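Local structure of hypothetical protein AF1432 (Archaeoglobus fulgidus, 1YNB) at residues A[40-45]-A[73-78]; A[47-52]-A[125-130]; A[79-84]-A[92-97]. The protein probably hydrolyses 2'-deoxyribonucleoside 5'-phosphates to the deoxynucleoside and phosphate, as a metal-dependent 5'-deoxynucleotidase of the HD-domain family. One frame throughout, in Å; residues are numbered along the deposited sequence.

Contact 1: A[40-45]-A[73-78]; sequences AEHNFR and FHDLHE. Unlike the reference sequence in segment 40-45: Asn43 (reference Ser).
Asn43 and Asp75 form the one direct hydrogen bond between helical segment 40-45 and the turns of 73-78: Asn43 ND2 donates to Asp75 OD2 across 2.9 Å, at an N-H...O angle of 152°. The oxygen lies almost in the amide plane, yet the amide meets the carboxylate from above, 47° out of its plane. His42 packs against the same oxygen with its ring edge, His42 CD2 standing 3.4 Å from Asp75 OD2, and ring and carboxylate are nearly coplanar. The imidazole reaches the oxygen because chi1 of His42 (164°) swings CG away from the backbone N; on its other side His42 ND1 is hydrogen-bonded to Glu127.

Beyond this tight cluster the segments are joined through water. Water 1 donates to Asp75 OD2 at 2.6 Å and also hydrogen-bonds His42 NE2 and His74 ND1, two nitrogens 5.6 Å apart. Water 2 donates to Asn43 OD1 (2.8 Å) and accepts from Asp75 N (3.0 Å), so both ends of the amide are held. Replacing Asp75 by an alanine would probably leave Asn43 ND2 without its acceptor and water 1 without the carboxylate to which it donates.

His42, His74 and Asp75 converge with Asp124 in a pattern consistent with the metal site of HD-domain hydrolases, although no metal is bound to them here. Helix 39-56 supplies the histidine and the amide; the turns between helices 61-73 and 78-81 bring the His-Asp pair; helix 117-135 borders the site, with His74 resting on Val120 and Asp124.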
loop_
_atom_site.group_PDB
_atom_site.type_symbol
_atom_site.label_atom_id
_atom_site.label_comp_id
_atom_site.label_asym_id
_atom_site.label_seq_id
_atom_site.Cartn_x
_atom_site.Cartn_y
_atom_site.Cartn_z
ATOM N N ALA A 40 10.239 -1.353 7.884
ATOM C CA ALA A 40 9.575 -2.494 7.217
ATOM C C ALA A 40 9.369 -2.272 5.698
ATOM O O ALA A 40 9.645 -3.177 4.881
ATOM C CB ALA A 40 8.191 -2.763 7.895
ATOM N N GLU A 41 8.844 -1.099 5.293
ATOM C CA GLU A 41 8.642 -0.822 3.880
ATOM C C GLU A 41 9.968 -0.742 3.098
ATOM O O GLU A 41 10.050 -1.192 1.949
ATOM C CB GLU A 41 7.826 0.474 3.727
ATOM C CG GLU A 41 6.364 0.239 4.187
ATOM C CD GLU A 41 5.578 1.528 4.382
ATOM O OE1 GLU A 41 6.213 2.572 4.663
ATOM O OE2 GLU A 41 4.334 1.480 4.286
ATOM N N HIS A 42 10.994 -0.130 3.707
ATOM C CA HIS A 42 12.326 -0.070 3.077
ATOM C C HIS A 42 12.838 -1.536 2.827
ATOM O O HIS A 42 13.283 -1.850 1.732
ATOM C CB HIS A 42 13.312 0.658 4.011
ATOM C CG HIS A 42 14.756 0.455 3.662
ATOM N ND1 HIS A 42 15.284 0.821 2.450
ATOM C CD2 HIS A 42 15.775 -0.092 4.373
ATOM C CE1 HIS A 42 16.575 0.515 2.420
ATOM N NE2 HIS A 42 16.898 -0.038 3.575
ATOM N N ASN A 43 12.760 -2.393 3.846
ATOM C CA ASN A 43 13.245 -3.800 3.746
ATOM C C ASN A 43 12.460 -4.586 2.702
ATOM O O ASN A 43 13.008 -5.434 1.976
ATOM C CB ASN A 43 13.081 -4.512 5.075
ATOM C CG ASN A 43 13.914 -3.905 6.170
ATOM O OD1 ASN A 43 13.538 -3.970 7.346
ATOM N ND2 ASN A 43 15.061 -3.332 5.811
ATOM N N PHE A 44 11.156 -4.339 2.659
ATOM C CA PHE A 44 10.303 -4.985 1.676
ATOM C C PHE A 44 10.825 -4.745 0.284
ATOM O O PHE A 44 11.082 -5.695 -0.472
ATOM C CB PHE A 44 8.853 -4.436 1.770
ATOM C CG PHE A 44 7.968 -4.821 0.607
ATOM C CD1 PHE A 44 7.471 -6.147 0.484
ATOM C CD2 PHE A 44 7.633 -3.880 -0.386
ATOM C CE1 PHE A 44 6.681 -6.496 -0.592
ATOM C CE2 PHE A 44 6.826 -4.239 -1.486
ATOM C CZ PHE A 44 6.350 -5.573 -1.580
ATOM N N ARG A 45 10.954 -3.467 -0.099
ATOM C CA ARG A 45 11.388 -3.229 -1.452
ATOM C C ARG A 45 12.862 -3.557 -1.657
ATOM O O ARG A 45 13.235 -3.986 -2.748
ATOM C CB ARG A 45 11.084 -1.799 -1.912
ATOM C CG ARG A 45 11.408 -1.610 -3.384
ATOM C CD ARG A 45 10.738 -0.423 -4.036
ATOM N NE ARG A 45 11.141 0.846 -3.409
ATOM C CZ ARG A 45 10.851 2.042 -3.928
ATOM N NH1 ARG A 45 10.182 2.131 -5.060
ATOM N NH2 ARG A 45 11.200 3.151 -3.289
ATOM N N PHE A 73 16.208 -9.437 6.728
ATOM C CA PHE A 73 16.817 -9.454 8.059
ATOM C C PHE A 73 17.863 -8.367 8.284
ATOM O O PHE A 73 18.392 -8.220 9.395
ATOM C CB PHE A 73 17.480 -10.820 8.310
ATOM C CG PHE A 73 16.506 -11.911 8.624
ATOM C CD1 PHE A 73 16.102 -12.139 9.948
ATOM C CD2 PHE A 73 15.917 -12.647 7.608
ATOM C CE1 PHE A 73 15.107 -13.096 10.243
ATOM C CE2 PHE A 73 14.922 -13.611 7.885
ATOM C CZ PHE A 73 14.517 -13.829 9.206
ATOM N N HIS A 74 18.160 -7.606 7.242
ATOM C CA HIS A 74 19.195 -6.589 7.298
ATOM C C HIS A 74 19.115 -5.556 8.421
ATOM O O HIS A 74 20.091 -5.335 9.128
ATOM C CB HIS A 74 19.291 -5.892 5.939
ATOM C CG HIS A 74 20.541 -5.091 5.759
ATOM N ND1 HIS A 74 20.593 -3.954 4.977
ATOM C CD2 HIS A 74 21.794 -5.279 6.237
ATOM C CE1 HIS A 74 21.826 -3.478 4.982
ATOM N NE2 HIS A 74 22.573 -4.263 5.740
ATOM N N ASP A 75 17.974 -4.917 8.626
ATOM C CA ASP A 75 17.941 -3.930 9.709
ATOM C C ASP A 75 17.136 -4.432 10.864
ATOM O O ASP A 75 16.724 -3.657 11.704
ATOM C CB ASP A 75 17.316 -2.616 9.226
ATOM C CG ASP A 75 17.918 -2.138 7.950
ATOM O OD1 ASP A 75 19.168 -2.190 7.833
ATOM O OD2 ASP A 75 17.143 -1.715 7.065
ATOM N N LEU A 76 16.927 -5.741 10.935
ATOM C CA LEU A 76 16.075 -6.256 11.968
ATOM C C LEU A 76 16.366 -5.739 13.357
ATOM O O LEU A 76 15.445 -5.453 14.129
ATOM C CB LEU A 76 16.092 -7.782 11.932
ATOM C CG LEU A 76 14.670 -8.333 11.981
ATOM C CD1 LEU A 76 13.809 -7.656 10.901
ATOM C CD2 LEU A 76 14.690 -9.849 11.771
ATOM N N HIS A 77 17.637 -5.605 13.688
ATOM C CA HIS A 77 17.987 -5.124 15.021
ATOM C C HIS A 77 17.467 -3.704 15.270
ATOM O O HIS A 77 17.335 -3.303 16.413
ATOM C CB HIS A 77 19.506 -5.167 15.211
ATOM C CG HIS A 77 20.240 -4.305 14.242
ATOM N ND1 HIS A 77 20.570 -2.994 14.519
ATOM C CD2 HIS A 77 20.585 -4.515 12.952
ATOM C CE1 HIS A 77 21.078 -2.433 13.436
ATOM N NE2 HIS A 77 21.094 -3.333 12.470
ATOM N N GLU A 78 17.169 -2.949 14.214
ATOM C CA GLU A 78 16.670 -1.574 14.408
ATOM C C GLU A 78 15.331 -1.542 15.174
ATOM O O GLU A 78 14.863 -0.469 15.629
ATOM C CB GLU A 78 16.551 -0.858 13.060
ATOM C CG GLU A 78 17.917 -0.598 12.407
ATOM C CD GLU A 78 17.830 0.187 11.109
ATOM O OE1 GLU A 78 16.714 0.354 10.566
ATOM O OE2 GLU A 78 18.890 0.631 10.607
HETATM O O HOH W 1 18.322 -2.259 4.786
HETATM O O HOH W 2 15.137 -5.834 8.623
#

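Contact 2: A[47-52]-A[125-130]; sequences AIIAFI and KLELAF
Ile49 points its side chain from helix 39-56 at Leu126 and Glu127 of helix 117-135, and its two branches meet different partners. The longer branch runs end-on into the backbone of the facing helix: Ile49 CD1 lies 3.6 Å from Glu127 CA and 3.8 Å from Glu127 N. The methyl also reaches the start of the glutamate side chain, with Ile49 CD1 3.9 Å from Glu127 CB. The shorter branch turns to the leucine, where Ile49 CG2 meets Leu126 CD1 at 3.9 Å, the two side chains passing each other at a slant. Ile49 achieves this double contact because CG1 is anti to its carbonyl carbon (chi1 -69°) and CD1 continues the chain in extended form, leaving CG2 to one side.

The contact joins two principal helices of the all-helical HD domain, close to the presumed metal site; no hydrogen bond crosses between the segments, and the contact is van der Waals packing. The helices approach closely here, Ile49 CA and Glu127 CA being 7.2 Å apart. Ile49 also rests on Ala123, one turn earlier in helix 117-135.

Glu127 shows the isoleucine its aliphatic root and takes its charge elsewhere. A bend at chi2 (-71°) turns the carboxylate away from Ile49: OE1 is hydrogen-bonded to His42 ND1, and OE2 forms salt bridges with Arg45 and with Lys21 of the second subunit. The buried carboxylate is thus matched on both oxygens, and is likely to hold the His42 ring in its rotation. Leu126, on the other flank, also meets helix 154-166, where it packs on Ile159 and Tyr160.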
loop_
_atom_site.group_PDB
_atom_site.type_symbol
_atom_site.label_atom_id
_atom_site.label_comp_id
_atom_site.label_asym_id
_atom_site.label_seq_id
_atom_site.Cartn_x
_atom_site.Cartn_y
_atom_site.Cartn_z
ATOM N N ALA A 47 14.357 -6.006 -0.387
ATOM C CA ALA A 47 14.390 -7.464 -0.596
ATOM C C ALA A 47 14.063 -7.801 -2.028
ATOM O O ALA A 47 14.767 -8.598 -2.658
ATOM C CB ALA A 47 13.460 -8.184 0.401
ATOM N N ILE A 48 13.017 -7.189 -2.592
ATOM C CA ILE A 48 12.684 -7.422 -3.973
ATOM C C ILE A 48 13.842 -6.950 -4.873
ATOM O O ILE A 48 14.242 -7.636 -5.836
ATOM C CB ILE A 48 11.332 -6.733 -4.298
ATOM C CG1 ILE A 48 10.222 -7.464 -3.522
ATOM C CG2 ILE A 48 11.023 -6.741 -5.816
ATOM C CD1 ILE A 48 8.871 -6.784 -3.608
ATOM N N ILE A 49 14.418 -5.787 -4.578
ATOM C CA ILE A 49 15.549 -5.356 -5.396
ATOM C C ILE A 49 16.737 -6.347 -5.322
ATOM O O ILE A 49 17.392 -6.584 -6.337
ATOM C CB ILE A 49 16.043 -3.973 -4.939
ATOM C CG1 ILE A 49 14.943 -2.940 -5.323
ATOM C CG2 ILE A 49 17.352 -3.594 -5.648
ATOM C CD1 ILE A 49 15.238 -1.478 -4.734
ATOM N N ALA A 50 17.005 -6.884 -4.129
ATOM C CA ALA A 50 18.138 -7.802 -3.948
ATOM C C ALA A 50 17.919 -9.052 -4.812
ATOM O O ALA A 50 18.867 -9.570 -5.415
ATOM C CB ALA A 50 18.301 -8.168 -2.492
ATOM N N PHE A 51 16.672 -9.506 -4.873
ATOM C CA PHE A 51 16.264 -10.645 -5.707
ATOM C C PHE A 51 16.611 -10.281 -7.158
ATOM O O PHE A 51 17.283 -11.035 -7.873
ATOM C CB PHE A 51 14.767 -10.850 -5.564
ATOM C CG PHE A 51 14.217 -11.966 -6.393
ATOM C CD1 PHE A 51 14.362 -13.292 -5.973
ATOM C CD2 PHE A 51 13.537 -11.696 -7.570
ATOM C CE1 PHE A 51 13.822 -14.346 -6.728
ATOM C CE2 PHE A 51 12.993 -12.732 -8.336
ATOM C CZ PHE A 51 13.149 -14.072 -7.886
ATOM N N ILE A 52 16.176 -9.093 -7.595
ATOM C CA ILE A 52 16.472 -8.646 -8.948
ATOM C C ILE A 52 17.977 -8.558 -9.236
ATOM O O ILE A 52 18.434 -8.976 -10.317
ATOM C CB ILE A 52 15.839 -7.264 -9.217
ATOM C CG1 ILE A 52 14.315 -7.401 -9.311
ATOM C CG2 ILE A 52 16.349 -6.692 -10.551
ATOM C CD1 ILE A 52 13.576 -6.034 -9.273
ATOM N N LYS A 125 21.091 0.455 -0.605
ATOM C CA LYS A 125 21.384 1.773 -1.218
ATOM C C LYS A 125 20.522 2.101 -2.445
ATOM O O LYS A 125 20.128 3.253 -2.666
ATOM C CB LYS A 125 22.864 1.825 -1.623
ATOM C CG LYS A 125 23.803 1.685 -0.457
ATOM C CD LYS A 125 25.229 1.787 -1.001
ATOM C CE LYS A 125 26.237 1.045 -0.153
ATOM N NZ LYS A 125 27.429 0.788 -1.037
ATOM N N LEU A 126 20.246 1.122 -3.287
ATOM C CA LEU A 126 19.410 1.382 -4.444
ATOM C C LEU A 126 17.984 1.706 -3.991
ATOM O O LEU A 126 17.329 2.541 -4.629
ATOM C CB LEU A 126 19.309 0.176 -5.387
ATOM C CG LEU A 126 20.108 0.151 -6.687
ATOM C CD1 LEU A 126 19.574 -1.020 -7.537
ATOM C CD2 LEU A 126 19.964 1.476 -7.489
ATOM N N GLU A 127 17.489 0.996 -2.975
ATOM C CA GLU A 127 16.125 1.243 -2.487
ATOM C C GLU A 127 16.038 2.731 -2.049
ATOM O O GLU A 127 15.043 3.466 -2.347
ATOM C CB GLU A 127 15.790 0.319 -1.325
ATOM C CG GLU A 127 14.266 0.128 -1.082
ATOM C CD GLU A 127 13.556 1.371 -0.508
ATOM O OE1 GLU A 127 14.108 2.025 0.420
ATOM O OE2 GLU A 127 12.428 1.667 -0.982
ATOM N N LEU A 128 17.045 3.147 -1.300
ATOM C CA LEU A 128 17.123 4.543 -0.830
ATOM C C LEU A 128 17.135 5.508 -2.005
ATOM O O LEU A 128 16.415 6.525 -1.987
ATOM C CB LEU A 128 18.392 4.749 0.021
ATOM C CG LEU A 128 18.723 6.190 0.446
ATOM C CD1 LEU A 128 17.669 6.742 1.422
ATOM C CD2 LEU A 128 20.036 6.138 1.143
ATOM N N ALA A 129 17.928 5.226 -3.044
ATOM C CA ALA A 129 17.965 6.107 -4.215
ATOM C C ALA A 129 16.580 6.170 -4.886
ATOM O O ALA A 129 16.121 7.239 -5.281
ATOM C CB ALA A 129 19.044 5.628 -5.250
ATOM N N PHE A 130 15.903 5.031 -5.042
ATOM C CA PHE A 130 14.562 5.066 -5.645
ATOM C C PHE A 130 13.601 5.920 -4.778
ATOM O O PHE A 130 12.811 6.710 -5.323
ATOM C CB PHE A 130 13.945 3.651 -5.745
ATOM C CG PHE A 130 14.220 2.983 -7.058
ATOM C CD1 PHE A 130 15.452 2.365 -7.292
ATOM C CD2 PHE A 130 13.257 2.982 -8.055
ATOM C CE1 PHE A 130 15.703 1.733 -8.543
ATOM C CE2 PHE A 130 13.475 2.378 -9.279
ATOM C CZ PHE A 130 14.715 1.736 -9.534
#

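Contact 3: A[79-84]-A[92-97]; sequences ARTMDL and VSCDEE
Thr81 and Leu84 face Val92 and Cys94 across the mouth of a surface loop in the HD domain, which leaves the short helix 78-81 and returns to helix 96-103. Met82 leaves the first helix with positive phi (76°), while an inverse gamma turn centred on Asp95, the N-cap residue, precedes helix 96-103.

The contact between the two segments is made without a hydrogen bond across it. Leu84 CD1 touches Val92 CG1 at 3.8 Å, the side chains crossing at about a right angle. Leu84 CD2 touches the same valine methyl more loosely, 4.0 Å from Val92 CG1. At the end of helix 78-81 the methyl of Thr81 packs on sulfur, with Thr81 CG2 3.6 Å from Cys94 SG.

The polar interactions are local to each segment or its near neighbours. Glu96 N makes a weak backbone bond to Cys94 O at 3.0 Å, and the side chain of Asp95 caps the new helix through OD1 to Gly98 N. On the other segment, Thr81 OG1 has a weak hydrogen bond to His77 ND1.

Cys94 touches both Thr81 and Leu84 because its SG is anti to the backbone N (chi1 161°): the sulfur turns to Thr81, while Cys94 CB approaches Leu84 CD1 to 3.6 Å.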
loop_
_atom_site.group_PDB
_atom_site.type_symbol
_atom_site.label_atom_id
_atom_site.label_comp_id
_atom_site.label_asym_id
_atom_site.label_seq_id
_atom_site.Cartn_x
_atom_site.Cartn_y
_atom_site.Cartn_z
ATOM N N ALA A 79 14.722 -2.715 15.328
ATOM C CA ALA A 79 13.472 -2.828 16.076
ATOM C C ALA A 79 13.777 -2.386 17.496
ATOM O O ALA A 79 12.910 -1.861 18.194
ATOM C CB ALA A 79 12.984 -4.267 16.090
ATOM N N ARG A 80 15.021 -2.630 17.911
ATOM C CA ARG A 80 15.495 -2.252 19.240
ATOM C C ARG A 80 16.392 -1.019 19.208
ATOM O O ARG A 80 16.428 -0.255 20.169
ATOM C CB ARG A 80 16.293 -3.407 19.869
ATOM C CG ARG A 80 15.468 -4.654 20.117
ATOM C CD ARG A 80 16.348 -5.898 20.438
ATOM N NE ARG A 80 15.498 -7.087 20.501
ATOM C CZ ARG A 80 15.547 -8.017 21.448
ATOM N NH1 ARG A 80 16.430 -7.925 22.436
ATOM N NH2 ARG A 80 14.654 -9.006 21.442
ATOM N N THR A 81 17.116 -0.812 18.116
ATOM C CA THR A 81 18.054 0.320 18.072
ATOM C C THR A 81 17.612 1.570 17.334
ATOM O O THR A 81 18.260 2.614 17.454
ATOM C CB THR A 81 19.405 -0.097 17.456
ATOM O OG1 THR A 81 19.258 -0.251 16.040
ATOM C CG2 THR A 81 19.872 -1.425 18.049
ATOM N N MET A 82 16.514 1.469 16.589
ATOM C CA MET A 82 16.006 2.579 15.786
ATOM C C MET A 82 16.859 2.728 14.531
ATOM O O MET A 82 17.974 2.174 14.446
ATOM C CB MET A 82 16.040 3.904 16.563
ATOM C CG MET A 82 15.265 3.882 17.882
ATOM S SD MET A 82 15.419 5.457 18.813
ATOM C CE MET A 82 14.503 6.586 17.639
ATOM N N ASP A 83 16.319 3.443 13.547
ATOM C CA ASP A 83 17.026 3.702 12.301
ATOM C C ASP A 83 17.938 4.878 12.615
ATOM O O ASP A 83 17.490 6.022 12.605
ATOM C CB ASP A 83 16.043 4.102 11.186
ATOM C CG ASP A 83 16.743 4.517 9.904
ATOM O OD1 ASP A 83 16.061 5.008 8.976
ATOM O OD2 ASP A 83 17.982 4.351 9.809
ATOM N N LEU A 84 19.203 4.605 12.935
ATOM C CA LEU A 84 20.133 5.701 13.233
ATOM C C LEU A 84 20.544 6.390 11.929
ATOM O O LEU A 84 21.309 5.834 11.140
ATOM C CB LEU A 84 21.379 5.177 13.969
ATOM C CG LEU A 84 21.078 4.445 15.282
ATOM C CD1 LEU A 84 22.365 3.863 15.868
ATOM C CD2 LEU A 84 20.420 5.398 16.264
ATOM N N VAL A 92 26.250 8.849 17.749
ATOM C CA VAL A 92 25.689 7.617 18.301
ATOM C C VAL A 92 26.372 6.325 17.880
ATOM O O VAL A 92 26.534 6.054 16.691
ATOM C CB VAL A 92 24.175 7.502 17.963
ATOM C CG1 VAL A 92 23.580 6.250 18.611
ATOM C CG2 VAL A 92 23.440 8.750 18.457
ATOM N N SER A 93 26.763 5.527 18.869
ATOM C CA SER A 93 27.400 4.244 18.595
ATOM C C SER A 93 26.457 3.152 19.083
ATOM O O SER A 93 25.954 3.188 20.213
ATOM C CB SER A 93 28.747 4.132 19.310
ATOM O OG SER A 93 28.551 3.984 20.702
ATOM N N CYS A 94 26.244 2.172 18.220
ATOM C CA CYS A 94 25.335 1.081 18.507
ATOM C C CYS A 94 25.955 -0.313 18.443
ATOM O O CYS A 94 26.726 -0.628 17.535
ATOM C CB CYS A 94 24.161 1.174 17.533
ATOM S SG CYS A 94 23.230 -0.322 17.360
ATOM N N ASP A 95 25.624 -1.150 19.415
ATOM C CA ASP A 95 26.137 -2.509 19.412
ATOM C C ASP A 95 25.158 -3.374 18.621
ATOM O O ASP A 95 24.321 -4.080 19.183
ATOM C CB ASP A 95 26.290 -3.018 20.840
ATOM C CG ASP A 95 26.568 -4.508 20.906
ATOM O OD1 ASP A 95 27.193 -5.059 19.974
ATOM O OD2 ASP A 95 26.165 -5.120 21.914
ATOM N N GLU A 96 25.285 -3.296 17.302
ATOM C CA GLU A 96 24.429 -4.026 16.384
ATOM C C GLU A 96 24.475 -5.545 16.557
ATOM O O GLU A 96 23.431 -6.207 16.561
ATOM C CB GLU A 96 24.808 -3.658 14.952
ATOM C CG GLU A 96 23.963 -4.331 13.887
ATOM C CD GLU A 96 24.398 -3.952 12.484
ATOM O OE1 GLU A 96 24.644 -2.737 12.252
ATOM O OE2 GLU A 96 24.482 -4.863 11.618
ATOM N N GLU A 97 25.678 -6.100 16.703
ATOM C CA GLU A 97 25.811 -7.548 16.863
ATOM C C GLU A 97 25.150 -7.954 18.179
ATOM O O GLU A 97 24.477 -8.983 18.258
ATOM C CB GLU A 97 27.295 -7.949 16.829
ATOM C CG GLU A 97 27.554 -9.465 16.721
ATOM C CD GLU A 97 26.698 -10.155 15.652
ATOM O OE1 GLU A 97 25.538 -10.535 15.960
ATOM O OE2 GLU A 97 27.192 -10.310 14.505
#

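Contacts 1 and 2 share helix 39-56, which meets the turns of 73-78 through its earlier part and helix 117-135 nearly two turns later; their centres are 11 Å apart and their segments alternate along the chain. Contact 3 follows contact 1 in sequence, 13 Å from it between centres, and the two touch where His77 packs on Glu96. Contacts 2 and 3 do not touch: their centres are 22 Å apart, their nearest atoms about 8 Å. Contacts 1 and 2 thus lie in the helical core of one HD domain, contact 1 at the presumed metal site, and contact 3 in a surface loop; all have residues near the second subunit.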